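Local coordinates for protein HIRA (Homo sapiens, PDB 5YJE), which cooperates with ASF1A in replication-independent chromatin assembly and is required for the periodic repression of histone gene transcription during the cell cycle, at residues Y300-Y303 and L304-G308; E271-L274 and A275-N279; G122-L125 and L126-L130. All coordinates share one frame; numbering follows the deposited sequence.

Contact 1 (Y300-Y303 and L304-G308)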
loop_
_atom_site.group_PDB
_atom_site.type_symbol
_atom_site.label_atom_id
_atom_site.label_comp_id
_atom_site.label_asym_id
_atom_site.label_seq_id
_atom_site.Cartn_x
_atom_site.Cartn_y
_atom_site.Cartn_z
ATOM N N TYR B 300 -15.379 20.239 -21.287
ATOM C CA TYR B 300 -16.413 19.223 -21.148
ATOM C C TYR B 300 -17.695 19.813 -20.583
ATOM O O TYR B 300 -18.799 19.480 -21.035
ATOM C CB TYR B 300 -15.896 18.096 -20.258
ATOM C CG TYR B 300 -16.909 17.027 -19.931
ATOM C CD1 TYR B 300 -17.485 16.252 -20.933
ATOM C CD2 TYR B 300 -17.269 16.773 -18.617
ATOM C CE1 TYR B 300 -18.410 15.264 -20.630
ATOM C CE2 TYR B 300 -18.193 15.792 -18.309
ATOM C CZ TYR B 300 -18.761 15.050 -19.307
ATOM O OH TYR B 300 -19.670 14.077 -18.963
ATOM N N ALA B 301 -17.570 20.676 -19.578
ATOM C CA ALA B 301 -18.749 21.302 -19.004
ATOM C C ALA B 301 -19.421 22.217 -20.015
ATOM O O ALA B 301 -20.654 22.228 -20.126
ATOM C CB ALA B 301 -18.367 22.075 -17.748
ATOM N N ARG B 302 -18.625 22.992 -20.764
ATOM C CA ARG B 302 -19.195 23.813 -21.827
ATOM C C ARG B 302 -19.992 22.959 -22.807
ATOM O O ARG B 302 -21.089 23.339 -23.223
ATOM C CB ARG B 302 -18.080 24.583 -22.544
ATOM C CG ARG B 302 -18.528 25.403 -23.757
ATOM C CD ARG B 302 -17.640 26.630 -23.989
ATOM N NE ARG B 302 -16.219 26.366 -23.735
ATOM C CZ ARG B 302 -15.568 26.718 -22.620
ATOM N NH1 ARG B 302 -16.207 27.358 -21.643
ATOM N NH2 ARG B 302 -14.278 26.431 -22.481
ATOM N N TYR B 303 -19.467 21.786 -23.164
ATOM C CA TYR B 303 -20.183 20.903 -24.071
ATOM C C TYR B 303 -21.486 20.419 -23.460
ATOM O O TYR B 303 -22.530 20.454 -24.114
ATOM C CB TYR B 303 -19.319 19.710 -24.463
ATOM C CG TYR B 303 -19.943 18.905 -25.574
ATOM C CD1 TYR B 303 -19.993 19.412 -26.869
ATOM C CD2 TYR B 303 -20.491 17.645 -25.339
ATOM C CE1 TYR B 303 -20.555 18.685 -27.898
ATOM C CE2 TYR B 303 -21.069 16.907 -26.375
ATOM C CZ TYR B 303 -21.096 17.436 -27.645
ATOM O OH TYR B 303 -21.645 16.728 -28.685
ATOM N N LEU B 304 -21.434 19.925 -22.216
ATOM C CA LEU B 304 -22.649 19.457 -21.555
ATOM C C LEU B 304 -23.714 20.542 -21.538
ATOM O O LEU B 304 -24.904 20.255 -21.713
ATOM C CB LEU B 304 -22.354 19.001 -20.123
ATOM C CG LEU B 304 -21.363 17.871 -19.824
ATOM C CD1 LEU B 304 -21.264 17.645 -18.327
ATOM C CD2 LEU B 304 -21.785 16.607 -20.532
ATOM N N VAL B 305 -23.305 21.795 -21.337
ATOM C CA VAL B 305 -24.257 22.900 -21.360
ATOM C C VAL B 305 -24.805 23.112 -22.772
ATOM O O VAL B 305 -26.022 23.220 -22.968
ATOM C CB VAL B 305 -23.604 24.178 -20.800
ATOM C CG1 VAL B 305 -24.414 25.399 -21.181
ATOM C CG2 VAL B 305 -23.466 24.084 -19.278
ATOM N N ASN B 306 -23.916 23.156 -23.774
ATOM C CA ASN B 306 -24.330 23.466 -25.143
ATOM C C ASN B 306 -25.358 22.463 -25.660
ATOM O O ASN B 306 -26.390 22.851 -26.221
ATOM C CB ASN B 306 -23.113 23.502 -26.074
ATOM C CG ASN B 306 -22.252 24.733 -25.860
ATOM O OD1 ASN B 306 -22.685 25.687 -25.207
ATOM N ND2 ASN B 306 -21.023 24.722 -26.407
ATOM N N GLU B 307 -25.085 21.167 -25.490
ATOM C CA GLU B 307 -25.962 20.108 -25.974
ATOM C C GLU B 307 -27.062 19.741 -24.996
ATOM O O GLU B 307 -27.883 18.878 -25.322
ATOM C CB GLU B 307 -25.151 18.858 -26.295
ATOM C CG GLU B 307 -23.953 19.121 -27.152
ATOM C CD GLU B 307 -24.334 19.635 -28.511
ATOM O OE1 GLU B 307 -23.829 20.709 -28.894
ATOM O OE2 GLU B 307 -25.159 18.976 -29.182
ATOM N N GLY B 308 -27.078 20.352 -23.810
ATOM C CA GLY B 308 -28.104 20.119 -22.815
ATOM C C GLY B 308 -28.049 18.762 -22.144
ATOM O O GLY B 308 -29.086 18.106 -22.013
#
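Both tyrosines, Y300 and Y303, turn CG opposite the backbone N and beside the carbonyl carbon, while L304 and E307 set CG opposite the carbonyl carbon; this brings each tyrosine ring beside the residue one helical turn further on. L304 comes over one face of Y300: its CG is 4.0 Å from the ring centroid and 15° off the normal, a CH-pi contact. L304 CD1 leans over the ring toward Y300 CE2, at 3.6 Å, while L304 CD2 reaches the CE1-CZ rim, 3.6 Å from CZ. Y303 repeats the scheme with E307, whose CG sits over one ring face, 3.6 Å from the centroid and displaced toward the rim. The E307 chain bends at chi2, and its carboxylate plane is turned only 16° from that of the Y303 ring. Beneath these pairs the helix 290-307 bonds run from L304 N to Y300 O and from E307 N to Y303 O, the latter almost straight at 177°. G308, at positive phi, closes the helix in a Schellman motif, with G308 N 3.2 Å from V305 O. The glutamate thus spends its methylene on the aromatic face and leaves OE2 to Q270 of helix 266-286, so one side chain serves both an apolar and a polar partner.

Contact 2 (E271-L274 and A275-N279)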
loop_
_atom_site.group_PDB
_atom_site.type_symbol
_atom_site.label_atom_id
_atom_site.label_comp_id
_atom_site.label_asym_id
_atom_site.label_seq_id
_atom_site.Cartn_x
_atom_site.Cartn_y
_atom_site.Cartn_z
ATOM N N GLU B 271 -22.395 11.334 -29.137
ATOM C CA GLU B 271 -21.952 10.337 -28.172
ATOM C C GLU B 271 -20.452 10.122 -28.291
ATOM O O GLU B 271 -19.763 9.952 -27.280
ATOM C CB GLU B 271 -22.735 9.029 -28.339
ATOM C CG GLU B 271 -24.249 9.225 -28.111
ATOM C CD GLU B 271 -24.977 8.023 -27.505
ATOM O OE1 GLU B 271 -24.413 6.902 -27.406
ATOM O OE2 GLU B 271 -26.149 8.215 -27.114
ATOM N N THR B 272 -19.918 10.178 -29.515
ATOM C CA THR B 272 -18.471 10.103 -29.662
ATOM C C THR B 272 -17.799 11.330 -29.070
ATOM O O THR B 272 -16.752 11.212 -28.429
ATOM C CB THR B 272 -18.072 9.919 -31.122
ATOM O OG1 THR B 272 -18.459 11.074 -31.864
ATOM C CG2 THR B 272 -18.720 8.681 -31.713
ATOM N N THR B 273 -18.409 12.503 -29.228
ATOM C CA THR B 273 -17.833 13.717 -28.659
ATOM C C THR B 273 -17.809 13.645 -27.133
ATOM O O THR B 273 -16.800 13.991 -26.503
ATOM C CB THR B 273 -18.609 14.946 -29.145
ATOM O OG1 THR B 273 -18.456 15.059 -30.559
ATOM C CG2 THR B 273 -18.090 16.228 -28.507
ATOM N N LEU B 274 -18.905 13.175 -26.530
ATOM C CA LEU B 274 -18.968 13.001 -25.085
ATOM C C LEU B 274 -17.913 12.000 -24.606
ATOM O O LEU B 274 -17.172 12.269 -23.654
ATOM C CB LEU B 274 -20.359 12.529 -24.682
ATOM C CG LEU B 274 -21.385 13.418 -23.974
ATOM C CD1 LEU B 274 -22.386 12.533 -23.284
ATOM C CD2 LEU B 274 -20.780 14.349 -22.975
ATOM N N ALA B 275 -17.842 10.836 -25.259
ATOM C CA ALA B 275 -16.874 9.816 -24.883
ATOM C C ALA B 275 -15.453 10.353 -24.979
ATOM O O ALA B 275 -14.647 10.162 -24.066
ATOM C CB ALA B 275 -17.040 8.578 -25.762
ATOM N N TYR B 276 -15.151 11.072 -26.060
ATOM C CA TYR B 276 -13.837 11.668 -26.225
ATOM C C TYR B 276 -13.511 12.640 -25.099
ATOM O O TYR B 276 -12.422 12.575 -24.511
ATOM C CB TYR B 276 -13.741 12.380 -27.568
ATOM C CG TYR B 276 -12.468 13.209 -27.692
ATOM C CD1 TYR B 276 -11.231 12.588 -27.827
ATOM C CD2 TYR B 276 -12.499 14.606 -27.645
ATOM C CE1 TYR B 276 -10.062 13.326 -27.939
ATOM C CE2 TYR B 276 -11.335 15.357 -27.770
ATOM C CZ TYR B 276 -10.117 14.702 -27.917
ATOM O OH TYR B 276 -8.945 15.405 -28.032
ATOM N N LEU B 277 -14.415 13.582 -24.815
ATOM C CA LEU B 277 -14.099 14.601 -23.817
ATOM C C LEU B 277 -14.001 13.999 -22.416
ATOM O O LEU B 277 -13.171 14.430 -21.603
ATOM C CB LEU B 277 -15.125 15.737 -23.866
ATOM C CG LEU B 277 -15.080 16.664 -25.096
ATOM C CD1 LEU B 277 -16.305 17.574 -25.168
ATOM C CD2 LEU B 277 -13.804 17.510 -25.130
ATOM N N GLU B 278 -14.826 12.991 -22.123
ATOM C CA GLU B 278 -14.704 12.275 -20.859
ATOM C C GLU B 278 -13.371 11.528 -20.777
ATOM O O GLU B 278 -12.741 11.486 -19.722
ATOM C CB GLU B 278 -15.893 11.322 -20.684
ATOM C CG GLU B 278 -17.203 12.028 -20.355
ATOM C CD GLU B 278 -18.457 11.127 -20.450
ATOM O OE1 GLU B 278 -19.573 11.664 -20.289
ATOM O OE2 GLU B 278 -18.340 9.892 -20.678
ATOM N N ASN B 279 -12.939 10.930 -21.883
ATOM C CA ASN B 279 -11.627 10.301 -21.961
ATOM C C ASN B 279 -10.516 11.301 -21.660
ATOM O O ASN B 279 -9.591 10.996 -20.907
ATOM C CB ASN B 279 -11.415 9.695 -23.349
ATOM C CG ASN B 279 -12.071 8.327 -23.507
ATOM O OD1 ASN B 279 -12.267 7.605 -22.530
ATOM N ND2 ASN B 279 -12.402 7.962 -24.752
#
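The Y276 ring has the carbonyl oxygen of T273 at its edge, near the ring plane, while Y276 CB rests against T272 O at 3.3 Å. Over the next turn T273 and L277 lie side by side and point the same way, CG2 of T273 4.0 Å from CD1 of L277. E278 crosses L274: the glutamate CG, anti to its own carbonyl carbon (chi1 -73°), passes 3.3 Å from L274 O, and the extended chain beyond it carries OE1 to 4.0 Å from L274 CD2. L274 O also accepts the backbone bond from E278 N at 2.9 Å, nearly along the C=O axis. Of the buried carboxylate, OE1 hydrogen-bonds to Y300 OH and OE2 to R124 N of the second subunit. Replacing E278 by alanine removes the carboxylate, and Y300 OH and the R124 amide of the second subunit would probably be left without their acceptor, with a gap opened beside L274. T273 OG1 turns back to Q269 O in the preceding turn. Helix 266-286 touches helix 290-307 of its own chain through L274 on L304 and L277 on V299, and strands of the second subunit through T272 on L76 and A275 on V91.

Contact 3 (G122-L125 and L126-L130)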
loop_
_atom_site.group_PDB
_atom_site.type_symbol
_atom_site.label_atom_id
_atom_site.label_comp_id
_atom_site.label_asym_id
_atom_site.label_seq_id
_atom_site.Cartn_x
_atom_site.Cartn_y
_atom_site.Cartn_z
ATOM N N GLY B 122 25.892 16.007 -3.556
ATOM C CA GLY B 122 26.732 14.827 -3.486
ATOM C C GLY B 122 26.576 13.933 -2.283
ATOM O O GLY B 122 27.341 12.967 -2.152
ATOM N N ARG B 123 25.633 14.209 -1.397
ATOM C CA ARG B 123 25.479 13.405 -0.197
ATOM C C ARG B 123 24.594 12.196 -0.492
ATOM O O ARG B 123 23.560 12.325 -1.155
ATOM C CB ARG B 123 24.897 14.268 0.926
ATOM C CG ARG B 123 24.973 13.659 2.310
ATOM C CD ARG B 123 24.418 14.646 3.327
ATOM N NE ARG B 123 23.364 15.485 2.748
ATOM C CZ ARG B 123 22.062 15.253 2.897
ATOM N NH1 ARG B 123 21.655 14.210 3.607
ATOM N NH2 ARG B 123 21.169 16.061 2.341
ATOM N N ARG B 124 25.024 11.017 -0.039
ATOM C CA ARG B 124 24.162 9.842 -0.109
ATOM C C ARG B 124 22.909 10.072 0.710
ATOM O O ARG B 124 22.989 10.385 1.896
ATOM C CB ARG B 124 24.882 8.606 0.415
ATOM C CG ARG B 124 23.891 7.500 0.724
ATOM C CD ARG B 124 24.547 6.236 1.165
ATOM N NE ARG B 124 25.506 5.700 0.194
ATOM C CZ ARG B 124 25.188 4.948 -0.857
ATOM N NH1 ARG B 124 23.907 4.661 -1.112
ATOM N NH2 ARG B 124 26.140 4.491 -1.666
ATOM N N LEU B 125 21.744 9.913 0.087
ATOM C CA LEU B 125 20.495 10.201 0.782
ATOM C C LEU B 125 19.874 8.981 1.454
ATOM O O LEU B 125 19.176 9.132 2.462
ATOM C CB LEU B 125 19.495 10.817 -0.194
ATOM C CG LEU B 125 19.940 12.176 -0.717
ATOM C CD1 LEU B 125 19.078 12.624 -1.905
ATOM C CD2 LEU B 125 19.878 13.186 0.407
ATOM N N LEU B 126 20.098 7.782 0.915
ATOM C CA LEU B 126 19.490 6.560 1.420
ATOM C C LEU B 126 20.488 5.433 1.278
ATOM O O LEU B 126 21.393 5.490 0.451
ATOM C CB LEU B 126 18.210 6.170 0.659
ATOM C CG LEU B 126 17.188 7.277 0.407
ATOM C CD1 LEU B 126 16.396 7.041 -0.882
ATOM C CD2 LEU B 126 16.277 7.418 1.612
ATOM N N SER B 127 20.297 4.399 2.079
ATOM C CA SER B 127 21.045 3.165 1.942
ATOM C C SER B 127 20.924 2.587 0.538
ATOM O O SER B 127 19.940 2.836 -0.150
ATOM C CB SER B 127 20.550 2.155 2.979
ATOM O OG SER B 127 20.697 2.699 4.266
ATOM N N PRO B 128 21.900 1.823 0.072
ATOM C CA PRO B 128 21.765 1.205 -1.251
ATOM C C PRO B 128 20.545 0.305 -1.272
ATOM O O PRO B 128 20.312 -0.479 -0.341
ATOM C CB PRO B 128 23.069 0.411 -1.410
ATOM C CG PRO B 128 24.020 1.042 -0.455
ATOM C CD PRO B 128 23.194 1.494 0.714
ATOM N N ILE B 129 19.745 0.462 -2.329
ATOM C CA ILE B 129 18.499 -0.262 -2.515
ATOM C C ILE B 129 18.774 -1.522 -3.324
ATOM O O ILE B 129 19.352 -1.450 -4.410
ATOM C CB ILE B 129 17.472 0.634 -3.218
ATOM C CG1 ILE B 129 16.996 1.718 -2.263
ATOM C CG2 ILE B 129 16.317 -0.173 -3.880
ATOM C CD1 ILE B 129 16.162 2.753 -2.962
ATOM N N LEU B 130 18.379 -2.679 -2.793
ATOM C CA LEU B 130 18.510 -3.926 -3.526
ATOM C C LEU B 130 17.367 -4.035 -4.520
ATOM O O LEU B 130 16.192 -4.028 -4.125
ATOM C CB LEU B 130 18.491 -5.119 -2.584
ATOM C CG LEU B 130 18.785 -6.433 -3.318
ATOM C CD1 LEU B 130 20.199 -6.428 -3.886
ATOM C CD2 LEU B 130 18.537 -7.662 -2.422
#
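The connection from strand 114-119 to the short strand 129-130, the outermost of its sheet within the chain, is clasped by R124, whose side chain folds forward onto the backbone two residues on. Its NH1 donates to L126 O at 3.1 Å with an N-H...O angle of 167°. The oxygen lies in the guanidinium plane, at its edge, and the donor lies in the carbonyl plane. The torsions explain the reach: CG is anti to the backbone N (chi1 163°), chi2 is extended, and the chain bends at chi3 (-57°). Along the way R124 CG passes 3.2 Å from L126 O and CD 3.3 Å from it, the aliphatic part of the arginine lying against the same carbonyl that its end binds. P128 crosses the arginine at about a right angle, its CG 3.7 Å from R124 NH1. The neighbouring leucines meet more loosely, L125 CB being 4.3 Å from L126 CG.

This turn leads into the last strand of a four-stranded antiparallel sheet, strands 96-101, 105-110, 114-119 and 129-130 in order, consistent with a blade of the beta-propeller type to which the TUP1-like enhancer of split family is assigned. Backbone bonds tie L125 to V117 and I129 to L115, and R124 NH2 reaches S116 OG, so the arginine spans the turn and the adjoining strand. I129 and L130 also pair antiparallel with a strand of the third subunit, carrying the sheet across the trimer interface, where R123 forms a salt bridge with E315 of that subunit and the S127 hydroxyl is hydrogen-bonded to that of its T286. The turn lies within the region assigned to histone H2B binding.

Contacts 1 and 2 lie on successive helices, 290-307 and 266-286, with centres 11 Å apart, and touch directly: Y303 CZ packs 3.4 Å from T273 CG2, L304 CD2 lies 3.5 Å from L274 CD2, and the hydrogen bond between Y300 OH and E278 OE1 spans 2.8 Å. Contact 3 lies on the opposite side of the chain's centre, its centre about 51 Å from that of contact 1 and 46 Å from that of contact 2, with no touch inside the chain. The trimer joins them instead: the turn of contact 3 in one subunit sits against the helices of contacts 1 and 2 in another, R123 packing on Y300. HIRA complex activity requires trimerization of the HIRA subunit, and this three-chain assembly is consistent with that trimer.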